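Local structure of phosphate-binding protein PstS (Borrelia burgdorferi, 4N13) at residues A[19-24]-A[224-229]; A[61-66]-A[241-246]; A[82-87]-A[253-258]; A[89-94]-A[141-146]. The protein binds inorganic phosphate with micromolar affinity and serves as the solute-binding component of the PstSACB ABC transporter that imports phosphate. One frame throughout, in Å; residues are numbered along the deposited sequence.

Overall arrangement
All four contacts are mainly buried, and all reach the same branched mixed sheet. Contacts 1, 2 and 3 gather in one lobe, where strands 63-66, 223-230 and 80-93 lie side by side. Contact 1 joins the phosphate-site loop to the middle one of these. Contacts 2 and 3 set the successive helices 237-246 and 249-257 on the sheet. Contact 4 uses the later part of strand 80-93, in the other lobe, and its centre is about 28 Å from that of contact 2. Contacts 2 and 3 are each closed by apolar side chains. Contact 1 adds a sulfate site, and its Arg-224 reaches across to helix 138-151 of contact 4.

Contact 1 (A[19-24]-A[224-229]); sequences STTVSP and RNLIIV. With SO4 (sulfate ion), chain D.
Val-22 and Leu-226 make the apolar part of this contact. Methyl CG1 of Val-22 lies 3.6 Å from CD1 of Leu-226, and the two side chains lie alongside one another, pointing opposite ways. Val-22 is modelled in two conformers, and this distance belongs to one of them. The same Leu-226 CD1 lies 4.2 Å from Thr-21 OG1, so it also rests against the polar edge of the loop.

The polar part centres on Ser-19 OG. Its chi1 of 177° puts OG anti to the backbone N and swings it toward the following residues. There Ser-19 OG accepts from Thr-21 N at 3.2 Å, which makes an ST turn. Thr-21 OG1 also donates to Ser-19 OG, at 2.8 Å. The serine's own proton goes to sulfate O4, with 2.7 Å between Ser-19 OG and that oxygen. Two accepted bonds and one donated bond thus fix the hydroxyl. Ser-19, Thr-20 and Thr-21 belong to the phosphate site assigned by similarity. The sulfate, probably from the crystallisation liquor, is consistent with an anion taking that place. The loop leads into helix 23-36, with Val-22 at the N-cap position.

The backbone binds the anion too. Thr-20 N donates to sulfate O1 at 3.1 Å with an N-H...O angle of 161°. Ser-49 OG and Ser-67 OG add further hydrogen bonds to the sulfate.

Contact 2 (A[61-66]-A[241-246]); sequences YKIAIS and QFIDFM
The Phe-242 ring meets Ile-63 at its edge. Methyl CD1 of Ile-63 lies near the ring plane, 4.4 Å from Phe-242 CD2. Within the helix, Met-246 runs past the same ring, with SD 3.6 Å from Phe-242 CE2. Met-29 and Ile-16 also touch Phe-242, from helix 23-36 and strand 12-18.

Ile-63 has a closer partner in Ile-243. The two side chains run antiparallel, each passing the other's flank, and Ile-63 CD1 reaches Ile-243 CG1 at 3.9 Å. The end of Ile-243 continues onto Ile-228 of the next strand. Further along, Ile-65 and Met-246 reach toward each other tip to tip, with 3.9 Å between Ile-65 CD1 and Met-246 CE. A bend at the last torsion of the methionine (chi3 71°) turns CE toward Ile-65. CE of Met-246 also packs on Phe-84.

Ala-64 and Ser-66 touch helix 49-57 instead, so strand 63-66 has a helix on each face. Strand 63-66 and helix 241-246 run roughly parallel, 27° apart, with their axes 11.6 Å from each other. This is the layered alpha/beta packing of one lobe of the binding protein. Lys-62 makes a salt bridge with Asp-236, just before helix 237-246. Across the segments only methyl, methylene and ring carbons meet, the methionine giving its S-methyl, so the contact rests on shape and exclusion of water and not on directed bonds.

Contact 3 (A[82-87]-A[253-258]); sequences TVFAYD and DIVEEQ
Ala-85 and Val-255 form the tight part of this contact. Methyl CB of Ala-85 is 3.6 Å from Val-255 CG1. The small alanine lets the two backbones approach, with 6.8 Å between the CA atoms of Ala-85 and Val-255. The valine has CG1 anti to its own backbone N (chi1 168°), and this spreads its methyls over two neighbours. CG1 takes Ala-85, and CG2 takes Phe-84. Val-255 CG2 lies 4.2 Å from Phe-84 CD1 and 4.0 Å from Phe-84 O. The Phe-84 ring in turn carries Ala-85 CB over one face, 4.0 Å above the plane, nearer the ring's margin than its centre. Phe-84 O is not left to apolar neighbours alone, since Gln-252 NE2 bonds to it.

The other side of helix 253-257 is looser and more polar. Asp-253 and Glu-257 are exposed. Glu-256 turns to Lys-212 in a salt bridge and to Gly-262 N in a hydrogen bond. Where the helix ends, Gln-258 N bonds to Val-255 O at 3.3 Å, and its side chain reaches Pro-24 O.

Of residues 253-258, Val-255 is the one whose side chain meets strand 82-87. Met-29 of helix 23-36 and Phe-260 touch it too. The strand is irregular at this point: Phe-84 and Ala-85 both face Leu-226 of strand 223-230, which is a classic beta bulge.

Contact 4 (A[89-94]-A[141-146]); sequences LIFITS and SSIKDL
Ser-142 meets Leu-89 through CB, while its OG is held by Arg-224 NE and weakly by Gly-138 O, one turn earlier in the helix. The serine is modelled in two conformers, and this account describes one of them. The Arg-224 guanidinium also reaches Asp-145 through a salt bridge from NH2. It thus grips the helix at two residues three apart.

Next to this polar group the contact is apolar. Leu-89 CD1 lies 3.9 Å from Ser-142 CB. Leu-89 and Ile-143 cross obliquely, with Leu-89 CD2 4.1 Å from Ile-143 CD1. Ile-143 CD1 also meets Phe-91, which comes from the opposite direction, 3.9 Å from its CZ and 4.0 Å from its CE2. Ile-143 CG1 is anti to its carbonyl carbon (chi1 -67°), and a further turn at chi2 (-55°) places CD1 between the leucine and the ring. Leu-111 and Tyr-186 also pack on Ile-143, and Leu-107 and Leu-111 on Phe-91, so the isoleucine is buried among strand and helix side chains.

Strand 89-93 and helix 141-146 run almost at right angles, 94° apart, with axes 10.6 Å from each other. Strand 80-93 passes from one lobe to the other, as the crossover strands of class II binding proteins do. The start of helix 138-151 carries Gly-138 and Ser-139, which with Ser-137 are assigned by similarity to the phosphate site of the cleft. The Leu-89 side chain lies about 4 Å from that of Ser-139, at their nearest atoms.

Contact 1 (A[19-24]-A[224-229])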
loop_
_atom_site.group_PDB
_atom_site.type_symbol
_atom_site.label_atom_id
_atom_site.label_comp_id
_atom_site.label_asym_id
_atom_site.label_seq_id
_atom_site.Cartn_x
_atom_site.Cartn_y
_atom_site.Cartn_z
ATOM N N SER A 19 9.933 6.767 -3.724
ATOM C CA SER A 19 9.613 5.355 -3.682
ATOM C C SER A 19 9.906 4.628 -4.994
ATOM O O SER A 19 9.557 5.090 -6.063
ATOM C CB SER A 19 8.124 5.242 -3.382
ATOM O OG SER A 19 7.719 3.887 -3.403
ATOM N N THR A 20 10.451 3.420 -4.897
ATOM C CA THR A 20 10.669 2.605 -6.082
ATOM C C THR A 20 9.362 2.053 -6.652
ATOM O O THR A 20 9.245 1.800 -7.853
ATOM C CB THR A 20 11.648 1.466 -5.757
ATOM O OG1 THR A 20 11.115 0.651 -4.701
ATOM C CG2 THR A 20 12.972 2.049 -5.302
ATOM N N THR A 21 8.359 1.918 -5.805
ATOM C CA THR A 21 7.150 1.215 -6.182
ATOM C C THR A 21 6.358 1.941 -7.270
ATOM O O THR A 21 5.525 1.353 -7.912
ATOM C CB THR A 21 6.242 0.986 -4.946
ATOM O OG1 THR A 21 5.692 2.234 -4.500
ATOM C CG2 THR A 21 7.020 0.316 -3.801
ATOM N N VAL A 22 6.635 3.223 -7.483
ATOM C CA VAL A 22 5.839 4.022 -8.419
ATOM C C VAL A 22 6.627 4.514 -9.619
ATOM O O VAL A 22 6.124 5.322 -10.407
ATOM C CB VAL A 22 5.201 5.228 -7.733
ATOM C CG1 VAL A 22 4.185 4.760 -6.701
ATOM C CG2 VAL A 22 6.261 6.110 -7.098
ATOM N N SER A 23 7.836 4.006 -9.811
ATOM C CA SER A 23 8.640 4.447 -10.945
ATOM C C SER A 23 7.911 4.477 -12.299
ATOM O O SER A 23 7.968 5.478 -12.982
ATOM C CB SER A 23 9.922 3.634 -11.054
ATOM O OG SER A 23 10.751 3.880 -9.938
ATOM N N PRO A 24 7.269 3.376 -12.723
ATOM C CA PRO A 24 6.675 3.472 -14.069
ATOM C C PRO A 24 5.461 4.406 -14.134
ATOM O O PRO A 24 5.156 4.900 -15.213
ATOM C CB PRO A 24 6.340 2.019 -14.417
ATOM C CG PRO A 24 6.247 1.320 -13.114
ATOM C CD PRO A 24 7.212 2.000 -12.193
ATOM N N ARG A 224 -1.146 1.608 1.994
ATOM C CA ARG A 224 -0.197 2.704 2.006
ATOM C C ARG A 224 -0.762 3.840 1.179
ATOM O O ARG A 224 -1.323 3.635 0.103
ATOM C CB ARG A 224 1.132 2.261 1.418
ATOM C CG ARG A 224 1.835 1.174 2.214
ATOM C CD ARG A 224 3.300 1.291 1.963
ATOM N NE ARG A 224 4.156 0.260 2.541
ATOM C CZ ARG A 224 4.793 0.350 3.709
ATOM N NH1 ARG A 224 4.602 1.384 4.519
ATOM N NH2 ARG A 224 5.620 -0.610 4.077
ATOM N N ASN A 225 -0.606 5.043 1.697
ATOM C CA ASN A 225 -0.999 6.258 0.996
ATOM C C ASN A 225 0.221 6.805 0.261
ATOM O O ASN A 225 1.236 7.125 0.887
ATOM C CB ASN A 225 -1.501 7.298 2.008
ATOM C CG ASN A 225 -2.849 6.944 2.637
ATOM O OD1 ASN A 225 -3.415 5.906 2.383
ATOM N ND2 ASN A 225 -3.369 7.851 3.463
ATOM N N LEU A 226 0.168 6.858 -1.063
ATOM C CA LEU A 226 1.282 7.388 -1.850
ATOM C C LEU A 226 1.119 8.895 -1.933
ATOM O O LEU A 226 0.079 9.388 -2.382
ATOM C CB LEU A 226 1.316 6.760 -3.240
ATOM C CG LEU A 226 2.139 5.465 -3.353
ATOM C CD1 LEU A 226 3.635 5.763 -3.329
ATOM C CD2 LEU A 226 1.824 4.501 -2.235
ATOM N N ILE A 227 2.140 9.612 -1.482
ATOM C CA ILE A 227 2.033 11.053 -1.255
ATOM C C ILE A 227 3.107 11.811 -2.014
ATOM O O ILE A 227 4.246 11.358 -2.192
ATOM C CB ILE A 227 2.090 11.429 0.257
ATOM C CG1 ILE A 227 3.352 10.903 0.930
ATOM C CG2 ILE A 227 0.842 10.947 0.966
ATOM C CD1 ILE A 227 3.516 11.413 2.346
ATOM N N ILE A 228 2.707 12.996 -2.464
ATOM C CA ILE A 228 3.567 13.994 -3.069
ATOM C C ILE A 228 3.995 14.926 -1.948
ATOM O O ILE A 228 3.149 15.514 -1.268
ATOM C CB ILE A 228 2.772 14.817 -4.101
ATOM C CG1 ILE A 228 2.287 13.920 -5.238
ATOM C CG2 ILE A 228 3.598 15.986 -4.632
ATOM C CD1 ILE A 228 1.156 14.523 -6.039
ATOM N N VAL A 229 5.294 15.058 -1.769
ATOM C CA VAL A 229 5.880 15.829 -0.677
ATOM C C VAL A 229 6.683 16.994 -1.245
ATOM O O VAL A 229 7.530 16.813 -2.118
ATOM C CB VAL A 229 6.784 14.947 0.219
ATOM C CG1 VAL A 229 7.288 15.730 1.431
ATOM C CG2 VAL A 229 6.048 13.685 0.660
HETATM S S SO4 D . 9.880 2.601 -0.689
HETATM O O1 SO4 D . 10.707 2.671 -1.871
HETATM O O2 SO4 D . 10.055 1.242 -0.132
HETATM O O3 SO4 D . 10.154 3.630 0.314
HETATM O O4 SO4 D . 8.482 2.779 -1.028
#

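Contact 2 (A[61-66]-A[241-246])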
loop_
_atom_site.group_PDB
_atom_site.type_symbol
_atom_site.label_atom_id
_atom_site.label_comp_id
_atom_site.label_asym_id
_atom_site.label_seq_id
_atom_site.Cartn_x
_atom_site.Cartn_y
_atom_site.Cartn_z
ATOM N N TYR A 61 16.104 17.304 -4.775
ATOM C CA TYR A 61 14.810 17.147 -5.433
ATOM C C TYR A 61 13.920 18.328 -5.056
ATOM O O TYR A 61 14.043 18.867 -3.946
ATOM C CB TYR A 61 14.133 15.855 -4.968
ATOM C CG TYR A 61 14.969 14.622 -5.221
ATOM C CD1 TYR A 61 15.487 14.361 -6.477
ATOM C CD2 TYR A 61 15.264 13.740 -4.202
ATOM C CE1 TYR A 61 16.253 13.248 -6.719
ATOM C CE2 TYR A 61 16.049 12.605 -4.436
ATOM C CZ TYR A 61 16.552 12.384 -5.707
ATOM O OH TYR A 61 17.332 11.281 -5.981
ATOM N N LYS A 62 13.006 18.706 -5.955
ATOM C CA LYS A 62 11.944 19.664 -5.644
ATOM C C LYS A 62 10.653 18.987 -5.179
ATOM O O LYS A 62 9.788 19.632 -4.593
ATOM C CB LYS A 62 11.649 20.537 -6.857
ATOM C CG LYS A 62 12.727 21.552 -7.142
ATOM C CD LYS A 62 12.330 22.442 -8.308
ATOM C CE LYS A 62 13.455 23.362 -8.733
ATOM N NZ LYS A 62 13.124 24.030 -10.011
ATOM N N ILE A 63 10.512 17.692 -5.463
ATOM C CA ILE A 63 9.357 16.915 -5.036
ATOM C C ILE A 63 9.896 15.568 -4.593
ATOM O O ILE A 63 10.761 15.005 -5.265
ATOM C CB ILE A 63 8.337 16.672 -6.187
ATOM C CG1 ILE A 63 7.852 17.999 -6.788
ATOM C CG2 ILE A 63 7.183 15.804 -5.716
ATOM C CD1 ILE A 63 7.030 17.835 -8.056
ATOM N N ALA A 64 9.353 15.023 -3.507
ATOM C CA ALA A 64 9.598 13.634 -3.122
ATOM C C ALA A 64 8.291 12.864 -3.187
ATOM O O ALA A 64 7.230 13.403 -2.877
ATOM C CB ALA A 64 10.174 13.546 -1.720
ATOM N N ILE A 65 8.378 11.604 -3.588
ATOM C CA ILE A 65 7.219 10.725 -3.602
ATOM C C ILE A 65 7.434 9.658 -2.535
ATOM O O ILE A 65 8.438 8.946 -2.573
ATOM C CB ILE A 65 7.023 10.044 -4.957
ATOM C CG1 ILE A 65 6.961 11.082 -6.069
ATOM C CG2 ILE A 65 5.776 9.185 -4.903
ATOM C CD1 ILE A 65 5.763 12.017 -5.974
ATOM N N SER A 66 6.506 9.559 -1.573
ATOM C CA SER A 66 6.675 8.641 -0.456
ATOM C C SER A 66 5.509 7.678 -0.326
ATOM O O SER A 66 4.364 8.037 -0.573
ATOM C CB SER A 66 6.814 9.433 0.846
ATOM O OG SER A 66 6.993 8.564 1.949
ATOM N N GLN A 241 2.557 23.064 -11.465
ATOM C CA GLN A 241 1.995 22.515 -12.688
ATOM C C GLN A 241 2.095 20.994 -12.739
ATOM O O GLN A 241 1.153 20.318 -13.109
ATOM C CB GLN A 241 2.725 23.077 -13.897
ATOM C CG GLN A 241 2.429 24.550 -14.196
ATOM C CD GLN A 241 3.302 25.082 -15.320
ATOM O OE1 GLN A 241 4.496 24.803 -15.373
ATOM N NE2 GLN A 241 2.714 25.843 -16.214
ATOM N N PHE A 242 3.250 20.449 -12.416
ATOM C CA PHE A 242 3.392 19.003 -12.504
ATOM C C PHE A 242 2.510 18.297 -11.472
ATOM O O PHE A 242 1.893 17.292 -11.778
ATOM C CB PHE A 242 4.852 18.537 -12.384
ATOM C CG PHE A 242 5.011 17.076 -12.664
ATOM C CD1 PHE A 242 4.831 16.612 -13.954
ATOM C CD2 PHE A 242 5.262 16.151 -11.663
ATOM C CE1 PHE A 242 4.917 15.287 -14.245
ATOM C CE2 PHE A 242 5.368 14.804 -11.959
ATOM C CZ PHE A 242 5.200 14.385 -13.256
ATOM N N ILE A 243 2.458 18.814 -10.249
ATOM C CA ILE A 243 1.603 18.237 -9.221
ATOM C C ILE A 243 0.137 18.286 -9.646
ATOM O O ILE A 243 -0.609 17.318 -9.447
ATOM C CB ILE A 243 1.837 18.935 -7.869
ATOM C CG1 ILE A 243 3.269 18.650 -7.417
ATOM C CG2 ILE A 243 0.772 18.508 -6.865
ATOM C CD1 ILE A 243 3.684 19.353 -6.153
ATOM N N ASP A 244 -0.265 19.393 -10.255
ATOM C CA ASP A 244 -1.622 19.519 -10.777
ATOM C C ASP A 244 -1.906 18.453 -11.834
ATOM O O ASP A 244 -3.003 17.887 -11.881
ATOM C CB ASP A 244 -1.817 20.914 -11.355
ATOM C CG ASP A 244 -3.167 21.096 -11.989
ATOM O OD1 ASP A 244 -4.168 21.119 -11.252
ATOM O OD2 ASP A 244 -3.223 21.203 -13.229
ATOM N N PHE A 245 -0.915 18.101 -12.644
ATOM C CA PHE A 245 -1.090 17.010 -13.601
ATOM C C PHE A 245 -1.209 15.656 -12.898
ATOM O O PHE A 245 -2.045 14.825 -13.255
ATOM C CB PHE A 245 0.049 16.985 -14.621
ATOM C CG PHE A 245 -0.073 15.850 -15.602
ATOM C CD1 PHE A 245 -0.970 15.923 -16.664
ATOM C CD2 PHE A 245 0.666 14.695 -15.446
ATOM C CE1 PHE A 245 -1.104 14.875 -17.550
ATOM C CE2 PHE A 245 0.523 13.644 -16.334
ATOM C CZ PHE A 245 -0.363 13.740 -17.389
ATOM N N MET A 246 -0.384 15.423 -11.881
ATOM C CA MET A 246 -0.404 14.159 -11.142
ATOM C C MET A 246 -1.782 13.845 -10.558
ATOM O O MET A 246 -2.177 12.679 -10.485
ATOM C CB MET A 246 0.634 14.161 -10.018
ATOM C CG MET A 246 2.085 14.141 -10.506
ATOM S SD MET A 246 3.248 14.003 -9.129
ATOM C CE MET A 246 2.931 12.275 -8.651
#

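Contact 3 (A[82-87]-A[253-258])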
loop_
_atom_site.group_PDB
_atom_site.type_symbol
_atom_site.label_atom_id
_atom_site.label_comp_id
_atom_site.label_asym_id
_atom_site.label_seq_id
_atom_site.Cartn_x
_atom_site.Cartn_y
_atom_site.Cartn_z
ATOM N N THR A 82 0.383 15.718 -0.224
ATOM C CA THR A 82 -0.896 15.520 -0.880
ATOM C C THR A 82 -0.927 14.086 -1.369
ATOM O O THR A 82 -0.015 13.649 -2.041
ATOM C CB THR A 82 -1.030 16.448 -2.097
ATOM O OG1 THR A 82 -1.001 17.803 -1.649
ATOM C CG2 THR A 82 -2.327 16.183 -2.859
ATOM N N VAL A 83 -1.980 13.352 -1.060
ATOM C CA VAL A 83 -2.107 11.968 -1.519
ATOM C C VAL A 83 -2.468 11.950 -3.006
ATOM O O VAL A 83 -3.279 12.772 -3.473
ATOM C CB VAL A 83 -3.169 11.217 -0.686
ATOM C CG1 VAL A 83 -4.548 11.772 -0.886
ATOM C CG2 VAL A 83 -3.186 9.724 -1.021
ATOM N N PHE A 84 -1.880 11.013 -3.764
ATOM C CA PHE A 84 -2.239 10.871 -5.182
ATOM C C PHE A 84 -2.517 9.436 -5.603
ATOM O O PHE A 84 -2.910 9.229 -6.724
ATOM C CB PHE A 84 -1.184 11.488 -6.114
ATOM C CG PHE A 84 0.033 10.639 -6.300
ATOM C CD1 PHE A 84 0.217 9.901 -7.454
ATOM C CD2 PHE A 84 0.999 10.565 -5.311
ATOM C CE1 PHE A 84 1.339 9.114 -7.619
ATOM C CE2 PHE A 84 2.111 9.769 -5.473
ATOM C CZ PHE A 84 2.286 9.058 -6.623
ATOM N N ALA A 85 -2.313 8.463 -4.720
ATOM C CA ALA A 85 -2.574 7.068 -5.050
ATOM C C ALA A 85 -2.595 6.244 -3.792
ATOM O O ALA A 85 -2.088 6.688 -2.761
ATOM C CB ALA A 85 -1.537 6.523 -6.038
ATOM N N TYR A 86 -3.140 5.028 -3.897
ATOM C CA TYR A 86 -3.178 4.091 -2.778
ATOM C C TYR A 86 -2.699 2.723 -3.216
ATOM O O TYR A 86 -3.004 2.281 -4.334
ATOM C CB TYR A 86 -4.585 3.934 -2.216
ATOM C CG TYR A 86 -5.177 5.221 -1.745
ATOM C CD1 TYR A 86 -4.910 5.708 -0.480
ATOM C CD2 TYR A 86 -6.013 5.957 -2.567
ATOM C CE1 TYR A 86 -5.468 6.910 -0.048
ATOM C CE2 TYR A 86 -6.563 7.136 -2.151
ATOM C CZ TYR A 86 -6.303 7.608 -0.896
ATOM O OH TYR A 86 -6.875 8.809 -0.516
ATOM N N ASP A 87 -1.949 2.082 -2.332
ATOM C CA ASP A 87 -1.478 0.716 -2.488
ATOM C C ASP A 87 -2.121 -0.088 -1.377
ATOM O O ASP A 87 -1.607 -0.169 -0.250
ATOM C CB ASP A 87 0.049 0.713 -2.387
ATOM C CG ASP A 87 0.625 -0.661 -2.311
ATOM O OD1 ASP A 87 -0.048 -1.591 -2.779
ATOM O OD2 ASP A 87 1.760 -0.799 -1.795
ATOM N N ASP A 253 -5.775 8.303 -14.203
ATOM C CA ASP A 253 -5.927 7.164 -15.115
ATOM C C ASP A 253 -4.609 6.393 -15.216
ATOM O O ASP A 253 -4.615 5.167 -15.263
ATOM C CB ASP A 253 -6.353 7.615 -16.507
ATOM C CG ASP A 253 -7.808 8.092 -16.570
ATOM O OD1 ASP A 253 -8.574 7.846 -15.623
ATOM O OD2 ASP A 253 -8.190 8.709 -17.592
ATOM N N ILE A 254 -3.482 7.113 -15.267
ATOM C CA ILE A 254 -2.184 6.452 -15.305
ATOM C C ILE A 254 -1.983 5.592 -14.056
ATOM O O ILE A 254 -1.541 4.453 -14.150
ATOM C CB ILE A 254 -1.060 7.476 -15.439
ATOM C CG1 ILE A 254 -1.162 8.201 -16.783
ATOM C CG2 ILE A 254 0.301 6.802 -15.286
ATOM C CD1 ILE A 254 -0.346 9.474 -16.870
ATOM N N VAL A 255 -2.302 6.147 -12.886
ATOM C CA VAL A 255 -2.188 5.407 -11.624
ATOM C C VAL A 255 -2.949 4.085 -11.715
ATOM O O VAL A 255 -2.437 3.025 -11.364
ATOM C CB VAL A 255 -2.763 6.252 -10.459
ATOM C CG1 VAL A 255 -2.940 5.450 -9.196
ATOM C CG2 VAL A 255 -1.851 7.452 -10.173
ATOM N N GLU A 256 -4.182 4.141 -12.196
ATOM C CA GLU A 256 -5.011 2.933 -12.229
ATOM C C GLU A 256 -4.617 1.969 -13.342
ATOM O O GLU A 256 -4.691 0.752 -13.154
ATOM C CB GLU A 256 -6.493 3.319 -12.271
ATOM C CG GLU A 256 -6.847 4.107 -11.009
ATOM C CD GLU A 256 -8.304 4.085 -10.650
ATOM O OE1 GLU A 256 -9.142 3.826 -11.541
ATOM O OE2 GLU A 256 -8.627 4.346 -9.464
ATOM N N GLU A 257 -4.162 2.490 -14.471
ATOM C CA GLU A 257 -3.670 1.632 -15.548
ATOM C C GLU A 257 -2.444 0.841 -15.115
ATOM O O GLU A 257 -2.131 -0.191 -15.692
ATOM C CB GLU A 257 -3.315 2.481 -16.770
ATOM C CG GLU A 257 -4.531 3.049 -17.459
ATOM C CD GLU A 257 -4.275 4.319 -18.282
ATOM O OE1 GLU A 257 -3.116 4.650 -18.623
ATOM O OE2 GLU A 257 -5.275 5.005 -18.602
ATOM N N GLN A 258 -1.766 1.307 -14.082
ATOM C CA GLN A 258 -0.582 0.632 -13.577
ATOM C C GLN A 258 -0.825 -0.096 -12.282
ATOM O O GLN A 258 0.115 -0.487 -11.595
ATOM C CB GLN A 258 0.555 1.623 -13.473
ATOM C CG GLN A 258 0.922 2.034 -14.863
ATOM C CD GLN A 258 2.316 2.476 -15.015
ATOM O OE1 GLN A 258 3.220 1.892 -14.440
ATOM N NE2 GLN A 258 2.522 3.535 -15.782
#

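Contact 4 (A[89-94]-A[141-146])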
loop_
_atom_site.group_PDB
_atom_site.type_symbol
_atom_site.label_atom_id
_atom_site.label_comp_id
_atom_site.label_asym_id
_atom_site.label_seq_id
_atom_site.Cartn_x
_atom_site.Cartn_y
_atom_site.Cartn_z
ATOM N N LEU A 89 -4.040 -3.499 0.405
ATOM C CA LEU A 89 -3.992 -4.962 0.512
ATOM C C LEU A 89 -5.269 -5.455 1.149
ATOM O O LEU A 89 -5.888 -4.752 1.964
ATOM C CB LEU A 89 -2.792 -5.431 1.330
ATOM C CG LEU A 89 -1.465 -5.040 0.688
ATOM C CD1 LEU A 89 -0.958 -3.704 1.254
ATOM C CD2 LEU A 89 -0.481 -6.165 0.832
ATOM N N ILE A 90 -5.633 -6.680 0.790
ATOM C CA ILE A 90 -6.854 -7.301 1.263
ATOM C C ILE A 90 -6.529 -8.703 1.763
ATOM O O ILE A 90 -5.522 -9.305 1.379
ATOM C CB ILE A 90 -7.914 -7.347 0.138
ATOM C CG1 ILE A 90 -7.508 -8.307 -0.978
ATOM C CG2 ILE A 90 -8.111 -5.942 -0.409
ATOM C CD1 ILE A 90 -8.496 -8.380 -2.146
ATOM N N PHE A 91 -7.364 -9.177 2.666
ATOM C CA PHE A 91 -7.203 -10.486 3.276
ATOM C C PHE A 91 -8.233 -11.459 2.721
ATOM O O PHE A 91 -9.435 -11.160 2.673
ATOM C CB PHE A 91 -7.291 -10.359 4.791
ATOM C CG PHE A 91 -6.026 -9.800 5.376
ATOM C CD1 PHE A 91 -5.044 -10.657 5.841
ATOM C CD2 PHE A 91 -5.759 -8.448 5.359
ATOM C CE1 PHE A 91 -3.837 -10.172 6.341
ATOM C CE2 PHE A 91 -4.535 -7.959 5.855
ATOM C CZ PHE A 91 -3.607 -8.835 6.349
ATOM N N ILE A 92 -7.748 -12.609 2.290
ATOM C CA ILE A 92 -8.581 -13.642 1.706
ATOM C C ILE A 92 -8.499 -14.905 2.545
ATOM O O ILE A 92 -7.465 -15.197 3.172
ATOM C CB ILE A 92 -8.205 -13.959 0.244
ATOM C CG1 ILE A 92 -6.726 -14.286 0.086
ATOM C CG2 ILE A 92 -8.577 -12.764 -0.645
ATOM C CD1 ILE A 92 -6.393 -14.896 -1.252
ATOM N N THR A 93 -9.606 -15.647 2.575
ATOM C CA THR A 93 -9.646 -16.892 3.315
ATOM C C THR A 93 -10.226 -17.990 2.470
ATOM O O THR A 93 -10.928 -17.765 1.475
ATOM C CB THR A 93 -10.471 -16.792 4.626
ATOM O OG1 THR A 93 -11.860 -16.721 4.329
ATOM C CG2 THR A 93 -10.063 -15.601 5.462
ATOM N N SER A 94 -9.976 -19.215 2.905
ATOM C CA SER A 94 -10.690 -20.334 2.314
ATOM C C SER A 94 -12.193 -20.238 2.627
ATOM O O SER A 94 -12.589 -19.605 3.591
ATOM C CB SER A 94 -10.072 -21.639 2.760
ATOM O OG SER A 94 -9.963 -21.680 4.145
ATOM N N SER A 141 6.386 -6.156 3.686
ATOM C CA SER A 141 6.786 -4.907 4.321
ATOM C C SER A 141 5.570 -4.064 4.693
ATOM O O SER A 141 5.524 -3.474 5.768
ATOM C CB SER A 141 7.724 -4.110 3.403
ATOM O OG SER A 141 8.019 -2.835 3.957
ATOM N N SER A 142 4.593 -3.995 3.799
ATOM C CA SER A 142 3.408 -3.186 4.035
ATOM C C SER A 142 2.579 -3.732 5.188
ATOM O O SER A 142 2.098 -2.968 6.014
ATOM C CB SER A 142 2.568 -3.089 2.765
ATOM O OG SER A 142 3.157 -2.222 1.815
ATOM N N ILE A 143 2.409 -5.049 5.259
ATOM C CA ILE A 143 1.605 -5.626 6.329
ATOM C C ILE A 143 2.346 -5.482 7.658
ATOM O O ILE A 143 1.757 -5.167 8.687
ATOM C CB ILE A 143 1.247 -7.093 6.021
ATOM C CG1 ILE A 143 0.304 -7.168 4.800
ATOM C CG2 ILE A 143 0.657 -7.783 7.256
ATOM C CD1 ILE A 143 -0.975 -6.332 4.902
ATOM N N LYS A 144 3.658 -5.693 7.649
ATOM C CA LYS A 144 4.426 -5.513 8.876
ATOM C C LYS A 144 4.305 -4.071 9.391
ATOM O O LYS A 144 4.105 -3.833 10.585
ATOM C CB LYS A 144 5.892 -5.906 8.670
ATOM C CG LYS A 144 6.742 -5.723 9.897
ATOM C CD LYS A 144 7.970 -6.623 9.871
ATOM C CE LYS A 144 9.002 -6.207 10.920
ATOM N NZ LYS A 144 8.408 -5.961 12.263
ATOM N N ASP A 145 4.407 -3.108 8.484
ATOM C CA ASP A 145 4.403 -1.703 8.848
ATOM C C ASP A 145 3.010 -1.202 9.229
ATOM O O ASP A 145 2.867 -0.405 10.151
ATOM C CB ASP A 145 4.986 -0.872 7.697
ATOM C CG ASP A 145 6.491 -1.108 7.512
ATOM O OD1 ASP A 145 7.137 -1.696 8.422
ATOM O OD2 ASP A 145 7.034 -0.697 6.460
ATOM N N LEU A 146 1.986 -1.665 8.522
ATOM C CA LEU A 146 0.631 -1.147 8.699
ATOM C C LEU A 146 -0.091 -1.807 9.858
ATOM O O LEU A 146 -0.952 -1.196 10.476
ATOM C CB LEU A 146 -0.192 -1.357 7.430
ATOM C CG LEU A 146 0.228 -0.509 6.236
ATOM C CD1 LEU A 146 -0.468 -1.058 5.002
ATOM C CD2 LEU A 146 -0.094 0.970 6.453
#